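Local coordinates for type I modular polyketide synthase (Streptomyces albus subsp. albus, PDB 6IYR), which probably selects an acyl-CoA extender unit and loads it onto the acyl carrier protein during chain extension in salinomycin biosynthesis, at residues 41-46 / 73-78; 247-252 / 318-323; 382-387 / 408-413; 419-424 / 435-440. All blocks are in the same frame, centred on the assembly; numbering follows the deposited sequence.

Interaction 1: 41-46 / 73-78; sequences IPWTVS and ADVAAA
V75 sets one methyl squarely on the indole of W43. CG1 lies over the centre of the six-membered ring, 3.4 Å from the W43 centroid and only 15° off the ring normal, which makes a clear CH-pi contact; the closest carbon of the ring is W43 CE2, 3.3 Å from V75 CG1. With CG1 anti to the backbone N (chi1 173°), this branch points at the ring, while CG2 trails toward W43 CZ2 and CH2. Next to it A76 closes up on the strand: its CB sits 3.2 Å from the carbonyl oxygen P42 O and also meets W43 CD1. The helix can come this near, 4.9 Å between W43 CA and A76 CA, because a methyl is all that A76 carries. W43 NE1 is hydrogen-bonded to P72 O just before the segment, and F100 stacks on the indole as well.

Packing slackens toward I41, whose CG2 stands 4.0 Å from A76 CB and whose CD1 merely brushes the backbone at A73. Along the helix D74 and A78 face solvent. Strand 41-47 is an outer strand of a three-stranded antiparallel sheet, as in the linker that joins ketosynthase and acyltransferase in related synthases. W43 pairs through its backbone with V92, but T44 N faces the helix side, where a water accepts from it at 2.9 Å and donates to A76 O.

Dispersion and CH-pi contact therefore hold helix to strand, while one bridging water joins the two backbones.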
loop_
_atom_site.group_PDB
_atom_site.type_symbol
_atom_site.label_atom_id
_atom_site.label_comp_id
_atom_site.label_asym_id
_atom_site.label_seq_id
_atom_site.Cartn_x
_atom_site.Cartn_y
_atom_site.Cartn_z
ATOM N N ILE A 41 -2.970 21.810 -8.361
ATOM C CA ILE A 41 -3.025 21.456 -9.767
ATOM C C ILE A 41 -1.651 20.993 -10.291
ATOM O O ILE A 41 -0.629 21.606 -10.009
ATOM C CB ILE A 41 -3.533 22.656 -10.579
ATOM C CG1 ILE A 41 -4.980 22.953 -10.201
ATOM C CG2 ILE A 41 -3.474 22.384 -12.065
ATOM C CD1 ILE A 41 -5.365 24.394 -10.460
ATOM N N PRO A 42 -1.632 19.891 -11.052
ATOM C CA PRO A 42 -0.377 19.360 -11.545
ATOM C C PRO A 42 -0.044 19.940 -12.909
ATOM O O PRO A 42 -0.908 19.961 -13.783
ATOM C CB PRO A 42 -0.670 17.858 -11.682
ATOM C CG PRO A 42 -2.120 17.802 -11.983
ATOM C CD PRO A 42 -2.724 18.910 -11.174
ATOM N N TRP A 43 1.206 20.362 -13.103
ATOM C CA TRP A 43 1.685 20.624 -14.438
ATOM C C TRP A 43 2.738 19.603 -14.704
ATOM O O TRP A 43 3.668 19.446 -13.894
ATOM C CB TRP A 43 2.323 22.017 -14.540
ATOM C CG TRP A 43 1.374 23.176 -14.464
ATOM C CD1 TRP A 43 0.034 23.143 -14.247
ATOM C CD2 TRP A 43 1.735 24.570 -14.562
ATOM N NE1 TRP A 43 -0.478 24.444 -14.217
ATOM C CE2 TRP A 43 0.563 25.326 -14.387
ATOM C CE3 TRP A 43 2.938 25.238 -14.802
ATOM C CZ2 TRP A 43 0.566 26.720 -14.431
ATOM C CZ3 TRP A 43 2.945 26.630 -14.805
ATOM C CH2 TRP A 43 1.772 27.350 -14.616
ATOM N N THR A 44 2.642 18.957 -15.861
ATOM C CA THR A 44 3.570 17.920 -16.226
ATOM C C THR A 44 4.478 18.402 -17.343
ATOM O O THR A 44 4.080 19.161 -18.195
ATOM C CB THR A 44 2.835 16.629 -16.667
ATOM O OG1 THR A 44 2.010 16.891 -17.796
ATOM C CG2 THR A 44 1.970 16.132 -15.553
ATOM N N VAL A 45 5.726 18.003 -17.289
ATOM C CA VAL A 45 6.607 18.240 -18.384
ATOM C C VAL A 45 7.485 17.004 -18.579
ATOM O O VAL A 45 7.658 16.213 -17.643
ATOM C CB VAL A 45 7.449 19.489 -18.079
ATOM C CG1 VAL A 45 8.385 19.231 -16.916
ATOM C CG2 VAL A 45 8.211 19.920 -19.316
ATOM N N SER A 46 7.979 16.786 -19.798
ATOM C CA SER A 46 8.955 15.726 -20.026
ATOM C C SER A 46 9.956 16.090 -21.110
ATOM O O SER A 46 9.684 16.919 -21.953
ATOM C CB SER A 46 8.235 14.459 -20.439
ATOM O OG SER A 46 7.302 14.762 -21.438
ATOM N N ALA A 73 -5.407 25.583 -14.486
ATOM C CA ALA A 73 -6.118 24.476 -15.134
ATOM C C ALA A 73 -5.944 24.478 -16.644
ATOM O O ALA A 73 -5.649 23.434 -17.251
ATOM C CB ALA A 73 -7.587 24.518 -14.770
ATOM N N ASP A 74 -5.934 25.665 -17.245
ATOM C CA ASP A 74 -5.723 25.765 -18.691
ATOM C C ASP A 74 -4.314 25.338 -19.057
ATOM O O ASP A 74 -4.080 24.721 -20.092
ATOM C CB ASP A 74 -5.937 27.207 -19.184
ATOM C CG ASP A 74 -7.365 27.705 -18.972
ATOM O OD1 ASP A 74 -8.225 26.871 -18.634
ATOM O OD2 ASP A 74 -7.613 28.934 -19.086
ATOM N N VAL A 75 -3.348 25.781 -18.264
ATOM C CA VAL A 75 -1.964 25.399 -18.516
ATOM C C VAL A 75 -1.798 23.870 -18.431
ATOM O O VAL A 75 -1.065 23.275 -19.245
ATOM C CB VAL A 75 -1.000 26.086 -17.518
ATOM C CG1 VAL A 75 0.418 25.556 -17.687
ATOM C CG2 VAL A 75 -1.030 27.591 -17.724
ATOM N N ALA A 76 -2.356 23.266 -17.375
ATOM C CA ALA A 76 -2.172 21.820 -17.155
ATOM C C ALA A 76 -2.740 21.039 -18.335
ATOM O O ALA A 76 -2.047 20.212 -18.920
ATOM C CB ALA A 76 -2.852 21.381 -15.889
ATOM N N ALA A 77 -3.968 21.390 -18.724
ATOM C CA ALA A 77 -4.607 20.857 -19.934
ATOM C C ALA A 77 -3.646 20.896 -21.116
ATOM O O ALA A 77 -3.397 19.889 -21.797
ATOM C CB ALA A 77 -5.860 21.683 -20.250
ATOM N N ALA A 78 -3.047 22.064 -21.308
ATOM C CA ALA A 78 -2.222 22.308 -22.460
ATOM C C ALA A 78 -0.975 21.463 -22.423
ATOM O O ALA A 78 -0.394 21.170 -23.454
ATOM C CB ALA A 78 -1.847 23.766 -22.487
HETATM O O HOH W 1 0.070 18.990 -17.108
#

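Interaction 2: 247-252 / 318-323; sequences KALLAL and VDYASH. With PO4 (phosphate ion), chain B.
Apolar contacts come first: from the turn that follows helix 235-248, L249 packs near the ring of Y320 and L252 against the base of its side chain. L249 CD1 approaches the ring obliquely, 4.2 Å from Y320 CE2, and L252 CB lies 4.1 Å from Y320 CB, where the two backbones are nearest. Y320 holds its CG between the backbone N and the carbonyl carbon (chi1 57°), and its ring reaches past the leucines so that the hydroxyl ends at a bound phosphate.

Water supplies the polar link between the segments. One molecule donates to L252 O at 2.7 Å and accepts from A321 N at 2.8 Å, satisfying both buried backbone atoms.

Anion contacts make up the third group. A phosphate ion, likely picked up during crystallisation, receives two bonds at O4, from S322 OG at 3.0 Å and from H323 NE2 at 2.9 Å. The latter runs in the imidazole plane but is bent, with an N-H...O angle of 138°. Y320 OH lies 2.8 Å from phosphate O1, which is in the plane of the phenol ring. Q221 N and R245 NH1 also grip the ion.

H323 NE2 is also hydrogen-bonded to S220 OG, while H323 ND1 binds N375 O. The pairing is consistent with the Ser-His dyad of acyltransferases, S220 sitting in a GxSxG elbow, and residues 320-323 spell the YASH motif associated with methylmalonyl-specific domains.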
loop_
_atom_site.group_PDB
_atom_site.type_symbol
_atom_site.label_atom_id
_atom_site.label_comp_id
_atom_site.label_asym_id
_atom_site.label_seq_id
_atom_site.Cartn_x
_atom_site.Cartn_y
_atom_site.Cartn_z
ATOM N N LYS A 247 -12.389 -10.839 14.392
ATOM C CA LYS A 247 -13.033 -11.188 15.639
ATOM C C LYS A 247 -12.413 -12.438 16.264
ATOM O O LYS A 247 -12.293 -12.522 17.463
ATOM C CB LYS A 247 -14.519 -11.425 15.451
ATOM C CG LYS A 247 -15.292 -10.143 15.250
ATOM C CD LYS A 247 -16.742 -10.334 15.610
ATOM C CE LYS A 247 -17.635 -9.813 14.522
ATOM N NZ LYS A 247 -17.655 -8.336 14.620
ATOM N N ALA A 248 -12.137 -13.456 15.458
ATOM C CA ALA A 248 -11.606 -14.714 16.011
ATOM C C ALA A 248 -10.278 -14.427 16.692
ATOM O O ALA A 248 -10.002 -14.928 17.795
ATOM C CB ALA A 248 -11.433 -15.744 14.908
ATOM N N LEU A 249 -9.496 -13.543 16.074
ATOM C CA LEU A 249 -8.223 -13.092 16.620
ATOM C C LEU A 249 -8.261 -12.436 17.993
ATOM O O LEU A 249 -7.233 -12.273 18.640
ATOM C CB LEU A 249 -7.565 -12.076 15.676
ATOM C CG LEU A 249 -6.598 -12.649 14.646
ATOM C CD1 LEU A 249 -6.013 -11.553 13.767
ATOM C CD2 LEU A 249 -5.484 -13.469 15.280
ATOM N N LEU A 250 -9.414 -11.929 18.372
ATOM C CA LEU A 250 -9.605 -11.438 19.715
ATOM C C LEU A 250 -9.102 -12.426 20.755
ATOM O O LEU A 250 -8.617 -12.021 21.816
ATOM C CB LEU A 250 -11.076 -11.206 19.946
ATOM C CG LEU A 250 -11.707 -9.828 19.813
ATOM C CD1 LEU A 250 -10.770 -8.721 19.462
ATOM C CD2 LEU A 250 -12.989 -9.815 19.014
ATOM N N ALA A 251 -9.166 -13.716 20.449
ATOM C CA ALA A 251 -8.808 -14.730 21.443
ATOM C C ALA A 251 -7.318 -14.824 21.574
ATOM O O ALA A 251 -6.841 -15.540 22.435
ATOM C CB ALA A 251 -9.363 -16.088 21.029
ATOM N N LEU A 252 -6.573 -14.232 20.644
ATOM C CA LEU A 252 -5.112 -14.259 20.727
ATOM C C LEU A 252 -4.485 -12.990 21.260
ATOM O O LEU A 252 -3.273 -12.958 21.553
ATOM C CB LEU A 252 -4.473 -14.589 19.380
ATOM C CG LEU A 252 -4.762 -15.958 18.776
ATOM C CD1 LEU A 252 -3.700 -16.233 17.726
ATOM C CD2 LEU A 252 -4.815 -17.054 19.807
ATOM N N VAL A 318 2.229 -4.903 18.271
ATOM C CA VAL A 318 1.030 -5.729 18.129
ATOM C C VAL A 318 1.063 -6.620 19.332
ATOM O O VAL A 318 2.137 -6.876 19.880
ATOM C CB VAL A 318 1.060 -6.647 16.892
ATOM C CG1 VAL A 318 0.863 -5.859 15.617
ATOM C CG2 VAL A 318 2.363 -7.434 16.832
ATOM N N ASP A 319 -0.077 -7.156 19.738
ATOM C CA ASP A 319 -0.044 -8.013 20.906
ATOM C C ASP A 319 -0.599 -9.383 20.597
ATOM O O ASP A 319 -1.105 -10.051 21.497
ATOM C CB ASP A 319 -0.816 -7.375 22.065
ATOM C CG ASP A 319 -2.261 -7.120 21.705
ATOM O OD1 ASP A 319 -2.714 -7.689 20.676
ATOM O OD2 ASP A 319 -2.968 -6.481 22.509
ATOM N N TYR A 320 -0.472 -9.824 19.347
ATOM C CA TYR A 320 -0.833 -11.198 19.012
ATOM C C TYR A 320 0.233 -11.754 18.133
ATOM O O TYR A 320 1.004 -11.010 17.532
ATOM C CB TYR A 320 -2.187 -11.292 18.322
ATOM C CG TYR A 320 -2.294 -10.481 17.065
ATOM C CD1 TYR A 320 -2.648 -9.133 17.113
ATOM C CD2 TYR A 320 -1.980 -11.029 15.821
ATOM C CE1 TYR A 320 -2.587 -8.328 15.974
ATOM C CE2 TYR A 320 -2.066 -10.260 14.653
ATOM C CZ TYR A 320 -2.365 -8.905 14.739
ATOM O OH TYR A 320 -2.353 -8.107 13.616
ATOM N N ALA A 321 0.368 -13.068 18.211
ATOM C CA ALA A 321 1.314 -13.837 17.433
ATOM C C ALA A 321 0.558 -14.660 16.366
ATOM O O ALA A 321 0.322 -15.869 16.517
ATOM C CB ALA A 321 2.097 -14.760 18.345
ATOM N N SER A 322 0.274 -14.034 15.238
ATOM C CA SER A 322 -0.217 -14.781 14.058
ATOM C C SER A 322 0.940 -15.372 13.245
ATOM O O SER A 322 2.127 -15.178 13.551
ATOM C CB SER A 322 -1.057 -13.861 13.187
ATOM O OG SER A 322 -0.258 -12.781 12.783
ATOM N N HIS A 323 0.581 -16.243 12.322
ATOM C CA HIS A 323 1.533 -16.858 11.425
ATOM C C HIS A 323 2.417 -17.835 12.189
ATOM O O HIS A 323 3.558 -18.069 11.817
ATOM C CB HIS A 323 2.339 -15.791 10.673
ATOM C CG HIS A 323 1.468 -14.840 9.914
ATOM N ND1 HIS A 323 0.734 -15.227 8.812
ATOM C CD2 HIS A 323 1.053 -13.592 10.217
ATOM C CE1 HIS A 323 -0.138 -14.283 8.511
ATOM N NE2 HIS A 323 0.064 -13.262 9.320
HETATM P P PO4 B . -2.064 -9.903 10.555
HETATM O O1 PO4 B . -1.543 -8.538 10.961
HETATM O O2 PO4 B . -3.099 -10.616 11.442
HETATM O O3 PO4 B . -2.700 -9.627 9.202
HETATM O O4 PO4 B . -0.854 -10.798 10.559
HETATM O O HOH W 2 -1.128 -14.063 20.420
#

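Interaction 3: 382-387 / 408-413; sequences AVRTLL and QETIDA
T410 pushes its side chain into the notch between V383 and L387, overlapping one methyl of each. T410 OG1 is 3.3 Å from V383 CG1 and 3.7 Å from L387 CD2, crossing both side chains at a slant. The threonine is modelled with chi1 at 120°, an eclipsed value, and its OG1 finds no polar partner anywhere in the model, although the contact buries it; the exact placing of hydroxyl and methyl is therefore best read with caution. L387 is also off a staggered position (chi1 -108°), turning CD2 toward helix 404-414, where it meets I411 CA at 4.1 Å and I411 CG1 at 4.3 Å.

Farther out the contact thins. R384 extends past T410 toward A413, and its NH1 comes within 4.3 Å of A413 CB, a grazing approach without a bond. The charge of the arginine is answered inside its own helix, where NE makes a salt bridge to E380.

The two helix segments run at 49° to each other with their axes 10.0 Å apart at closest approach. Helix 404-414 is the crossover of a beta-alpha-beta unit linking the adjacent parallel strands 393-396 and 419-421, and it rests on the latter through I411 and T420. From helix 379-388, L386 and L387 reach F394 on strand 393-396, so the pair flanks the sheet together.

Without a hydrogen bond or ion pair between the two segments, cohesion here comes from shape and burial of hydrocarbon, and the enclosed hydroxyl of T410, as modelled, adds no polar stabilisation.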
loop_
_atom_site.group_PDB
_atom_site.type_symbol
_atom_site.label_atom_id
_atom_site.label_comp_id
_atom_site.label_asym_id
_atom_site.label_seq_id
_atom_site.Cartn_x
_atom_site.Cartn_y
_atom_site.Cartn_z
ATOM N N ALA A 382 7.403 -13.412 -3.463
ATOM C CA ALA A 382 6.466 -12.886 -4.412
ATOM C C ALA A 382 7.075 -11.731 -5.183
ATOM O O ALA A 382 6.951 -11.655 -6.383
ATOM C CB ALA A 382 5.222 -12.435 -3.706
ATOM N N VAL A 383 7.774 -10.851 -4.483
ATOM C CA VAL A 383 8.387 -9.718 -5.132
ATOM C C VAL A 383 9.428 -10.172 -6.147
ATOM O O VAL A 383 9.483 -9.659 -7.241
ATOM C CB VAL A 383 9.000 -8.732 -4.125
ATOM C CG1 VAL A 383 9.804 -7.674 -4.851
ATOM C CG2 VAL A 383 7.920 -8.093 -3.283
ATOM N N ARG A 384 10.217 -11.167 -5.782
ATOM C CA ARG A 384 11.230 -11.697 -6.667
ATOM C C ARG A 384 10.578 -12.290 -7.908
ATOM O O ARG A 384 11.059 -12.113 -8.993
ATOM C CB ARG A 384 12.094 -12.721 -5.950
ATOM C CG ARG A 384 13.154 -12.100 -5.062
ATOM C CD ARG A 384 13.978 -13.139 -4.345
ATOM N NE ARG A 384 14.983 -12.524 -3.495
ATOM C CZ ARG A 384 16.216 -12.266 -3.888
ATOM N NH1 ARG A 384 17.072 -11.701 -3.065
ATOM N NH2 ARG A 384 16.591 -12.577 -5.109
ATOM N N THR A 385 9.473 -12.986 -7.725
ATOM C CA THR A 385 8.737 -13.551 -8.836
ATOM C C THR A 385 8.305 -12.450 -9.805
ATOM O O THR A 385 8.505 -12.569 -11.018
ATOM C CB THR A 385 7.524 -14.294 -8.303
ATOM O OG1 THR A 385 8.004 -15.479 -7.679
ATOM C CG2 THR A 385 6.552 -14.684 -9.399
ATOM N N LEU A 386 7.787 -11.346 -9.268
ATOM C CA LEU A 386 7.284 -10.271 -10.120
ATOM C C LEU A 386 8.397 -9.515 -10.841
ATOM O O LEU A 386 8.289 -9.184 -12.026
ATOM C CB LEU A 386 6.385 -9.320 -9.337
ATOM C CG LEU A 386 5.156 -10.053 -8.828
ATOM C CD1 LEU A 386 4.350 -9.254 -7.838
ATOM C CD2 LEU A 386 4.246 -10.422 -9.976
ATOM N N LEU A 387 9.501 -9.350 -10.148
ATOM C CA LEU A 387 10.663 -8.706 -10.696
ATOM C C LEU A 387 11.163 -9.523 -11.871
ATOM O O LEU A 387 11.449 -8.983 -12.938
ATOM C CB LEU A 387 11.737 -8.637 -9.632
ATOM C CG LEU A 387 12.042 -7.279 -9.012
ATOM C CD1 LEU A 387 11.023 -6.169 -9.234
ATOM C CD2 LEU A 387 12.465 -7.440 -7.578
ATOM N N GLN A 408 12.043 -2.320 -1.628
ATOM C CA GLN A 408 13.251 -1.640 -2.095
ATOM C C GLN A 408 14.501 -2.459 -1.819
ATOM O O GLN A 408 15.398 -2.567 -2.677
ATOM C CB GLN A 408 13.381 -0.274 -1.401
ATOM C CG GLN A 408 14.519 0.574 -1.956
ATOM C CD GLN A 408 14.296 0.963 -3.410
ATOM O OE1 GLN A 408 14.971 0.462 -4.321
ATOM N NE2 GLN A 408 13.276 1.754 -3.643
ATOM N N GLU A 409 14.514 -3.141 -0.677
ATOM C CA GLU A 409 15.631 -4.012 -0.329
ATOM C C GLU A 409 15.740 -5.188 -1.300
ATOM O O GLU A 409 16.843 -5.619 -1.663
ATOM C CB GLU A 409 15.451 -4.510 1.124
ATOM C CG GLU A 409 16.566 -5.402 1.658
ATOM C CD GLU A 409 16.355 -5.806 3.122
ATOM O OE1 GLU A 409 15.710 -6.842 3.411
ATOM O OE2 GLU A 409 16.896 -5.112 3.990
ATOM N N THR A 410 14.611 -5.753 -1.729
ATOM C CA THR A 410 14.727 -6.851 -2.679
ATOM C C THR A 410 15.042 -6.394 -4.107
ATOM O O THR A 410 15.854 -7.024 -4.785
ATOM C CB THR A 410 13.591 -7.884 -2.638
ATOM O OG1 THR A 410 12.925 -7.956 -3.896
ATOM C CG2 THR A 410 12.678 -7.661 -1.523
ATOM N N ILE A 411 14.455 -5.278 -4.523
ATOM C CA ILE A 411 14.836 -4.612 -5.784
ATOM C C ILE A 411 16.333 -4.397 -5.803
ATOM O O ILE A 411 16.995 -4.703 -6.789
ATOM C CB ILE A 411 14.154 -3.226 -5.931
ATOM C CG1 ILE A 411 12.664 -3.407 -6.111
ATOM C CG2 ILE A 411 14.754 -2.421 -7.096
ATOM C CD1 ILE A 411 11.874 -2.130 -6.208
ATOM N N ASP A 412 16.875 -3.839 -4.731
ATOM C CA ASP A 412 18.304 -3.538 -4.701
ATOM C C ASP A 412 19.139 -4.795 -4.795
ATOM O O ASP A 412 20.211 -4.779 -5.375
ATOM C CB ASP A 412 18.708 -2.760 -3.432
ATOM C CG ASP A 412 18.186 -1.321 -3.428
ATOM O OD1 ASP A 412 17.651 -0.890 -4.454
ATOM O OD2 ASP A 412 18.172 -0.668 -2.351
ATOM N N ALA A 413 18.733 -5.861 -4.131
ATOM C CA ALA A 413 19.588 -7.030 -4.106
ATOM C C ALA A 413 19.497 -7.739 -5.450
ATOM O O ALA A 413 20.410 -8.413 -5.865
ATOM C CB ALA A 413 19.179 -7.964 -2.986
#

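Interaction 4: 419-424 / 435-440; sequences VTQGTL and LTSLAE
T423 and S437 bring the two backbones closest, with 5.7 Å between their CA atoms. The chain leaves strand 419-421, an outer strand of the parallel four-stranded sheet, and runs on as a loop past the flank of helix 431-443. Its carbonyl T423 O is turned to the helix, while the side chain of T423 leaves the other way, its OG1 bonded to E396 O and W206 NE1.

S437 supplies the hydrogen bond that joins the segments: OG donates to T423 O at 2.7 Å. The hydroxyl approaches at a C=O...O angle of 126° and is tilted only 17° from the carbonyl plane. S437 OG also has a weak bond to R433 O in its own helix, and G422 O stands 3.4 Å from S437 OG.

Q421 covers the neighbouring turn. Its CG sits between the backbone N and the carbonyl carbon, and from there the chain extends across the helix, carrying CD to 3.6 Å from S437 O. E440 crosses it obliquely: E440 OE1 lies 4.0 Å from Q421 CB, and the carboxylate and amide planes are 23° apart. W206, from helix 188-208, touches both Q421 and S437.

One hydrogen bond, from a serine hydroxyl to a loop carbonyl just beyond the strand, thus ties this buried contact together. Beside it the Q421 amide is probably turned over in the model; reversed, its nitrogen may bond S437 O.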
loop_
_atom_site.group_PDB
_atom_site.type_symbol
_atom_site.label_atom_id
_atom_site.label_comp_id
_atom_site.label_asym_id
_atom_site.label_seq_id
_atom_site.Cartn_x
_atom_site.Cartn_y
_atom_site.Cartn_z
ATOM N N VAL A 419 10.731 0.458 -9.245
ATOM C CA VAL A 419 10.522 1.402 -8.173
ATOM C C VAL A 419 9.373 0.998 -7.253
ATOM O O VAL A 419 8.496 0.258 -7.642
ATOM C CB VAL A 419 10.250 2.814 -8.721
ATOM C CG1 VAL A 419 11.441 3.316 -9.497
ATOM C CG2 VAL A 419 9.022 2.820 -9.603
ATOM N N THR A 420 9.420 1.479 -6.022
ATOM C CA THR A 420 8.394 1.233 -5.035
ATOM C C THR A 420 7.911 2.528 -4.473
ATOM O O THR A 420 8.697 3.421 -4.236
ATOM C CB THR A 420 8.921 0.542 -3.779
ATOM O OG1 THR A 420 10.169 -0.085 -4.035
ATOM C CG2 THR A 420 7.922 -0.429 -3.265
ATOM N N GLN A 421 6.619 2.610 -4.228
ATOM C CA GLN A 421 6.054 3.780 -3.631
ATOM C C GLN A 421 4.755 3.518 -2.897
ATOM O O GLN A 421 4.128 2.506 -3.070
ATOM C CB GLN A 421 5.859 4.861 -4.661
ATOM C CG GLN A 421 4.702 4.637 -5.578
ATOM C CD GLN A 421 4.293 5.925 -6.204
ATOM O OE1 GLN A 421 3.440 6.614 -5.690
ATOM N NE2 GLN A 421 4.933 6.278 -7.285
ATOM N N GLY A 422 4.410 4.448 -2.029
ATOM C CA GLY A 422 3.191 4.407 -1.268
ATOM C C GLY A 422 2.104 5.281 -1.846
ATOM O O GLY A 422 2.180 5.763 -2.961
ATOM N N THR A 423 1.063 5.432 -1.058
ATOM C CA THR A 423 -0.064 6.271 -1.372
ATOM C C THR A 423 -0.166 7.447 -0.416
ATOM O O THR A 423 0.155 8.577 -0.789
ATOM C CB THR A 423 -1.375 5.476 -1.432
ATOM O OG1 THR A 423 -1.255 4.475 -2.432
ATOM C CG2 THR A 423 -2.521 6.331 -1.839
ATOM N N LEU A 424 -0.614 7.193 0.807
ATOM C CA LEU A 424 -0.692 8.219 1.797
ATOM C C LEU A 424 0.382 8.050 2.829
ATOM O O LEU A 424 1.085 7.035 2.870
ATOM C CB LEU A 424 -2.040 8.187 2.431
ATOM C CG LEU A 424 -3.247 8.242 1.484
ATOM C CD1 LEU A 424 -4.495 8.187 2.350
ATOM C CD2 LEU A 424 -3.328 9.504 0.626
ATOM N N LEU A 435 -1.928 13.215 -4.746
ATOM C CA LEU A 435 -1.448 13.788 -6.005
ATOM C C LEU A 435 0.018 13.642 -6.097
ATOM O O LEU A 435 0.567 13.369 -7.176
ATOM C CB LEU A 435 -1.759 15.291 -6.104
ATOM C CG LEU A 435 -2.981 15.684 -6.904
ATOM C CD1 LEU A 435 -3.122 17.206 -6.901
ATOM C CD2 LEU A 435 -2.884 15.159 -8.327
ATOM N N THR A 436 0.720 13.892 -5.010
ATOM C CA THR A 436 2.147 13.749 -5.120
ATOM C C THR A 436 2.605 12.300 -5.311
ATOM O O THR A 436 3.525 12.021 -6.100
ATOM C CB THR A 436 2.982 14.584 -4.120
ATOM O OG1 THR A 436 4.042 13.813 -3.578
ATOM C CG2 THR A 436 2.190 15.248 -3.077
ATOM N N SER A 437 1.818 11.366 -4.797
ATOM C CA SER A 437 2.053 9.950 -5.108
ATOM C C SER A 437 1.797 9.613 -6.567
ATOM O O SER A 437 2.605 8.935 -7.164
ATOM C CB SER A 437 1.231 9.057 -4.186
ATOM O OG SER A 437 1.759 9.160 -2.862
ATOM N N LEU A 438 0.674 10.058 -7.120
ATOM C CA LEU A 438 0.440 9.931 -8.543
ATOM C C LEU A 438 1.587 10.532 -9.383
ATOM O O LEU A 438 1.987 9.956 -10.387
ATOM C CB LEU A 438 -0.860 10.603 -8.936
ATOM C CG LEU A 438 -2.120 10.070 -8.288
ATOM C CD1 LEU A 438 -3.249 11.047 -8.573
ATOM C CD2 LEU A 438 -2.477 8.700 -8.851
ATOM N N ALA A 439 2.119 11.681 -8.973
ATOM C CA ALA A 439 3.216 12.314 -9.715
ATOM C C ALA A 439 4.457 11.468 -9.739
ATOM O O ALA A 439 5.108 11.347 -10.776
ATOM C CB ALA A 439 3.552 13.666 -9.100
ATOM N N GLU A 440 4.881 10.995 -8.574
ATOM C CA GLU A 440 6.038 10.101 -8.509
ATOM C C GLU A 440 5.841 8.939 -9.442
ATOM O O GLU A 440 6.763 8.515 -10.144
ATOM C CB GLU A 440 6.228 9.511 -7.126
ATOM C CG GLU A 440 6.631 10.505 -6.078
ATOM C CD GLU A 440 6.431 9.950 -4.693
ATOM O OE1 GLU A 440 6.753 8.750 -4.492
ATOM O OE2 GLU A 440 5.903 10.701 -3.844
#

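In the fold
The four contacts follow one another along the chain, none nested in another. Interaction 1 belongs to the three-stranded antiparallel sheet near the N terminus; interactions 2, 3 and 4 belong to the acyltransferase domain. Interactions 1 and 2 lie on opposite sides of the chain's centre, their own centres 48 Å apart, whereas interaction 4 comes within about 5 Å of interaction 1 at the nearest atoms. Interactions 3 and 4 meet directly: I411 CD1 packs 3.4 Å from T420 OG1, joining helix 404-414 to strand 419-421, which succeeds it. Packing around the parallel sheet is thus continuous from 382-387 to 435-440, while the probable active site at interaction 2 is separate.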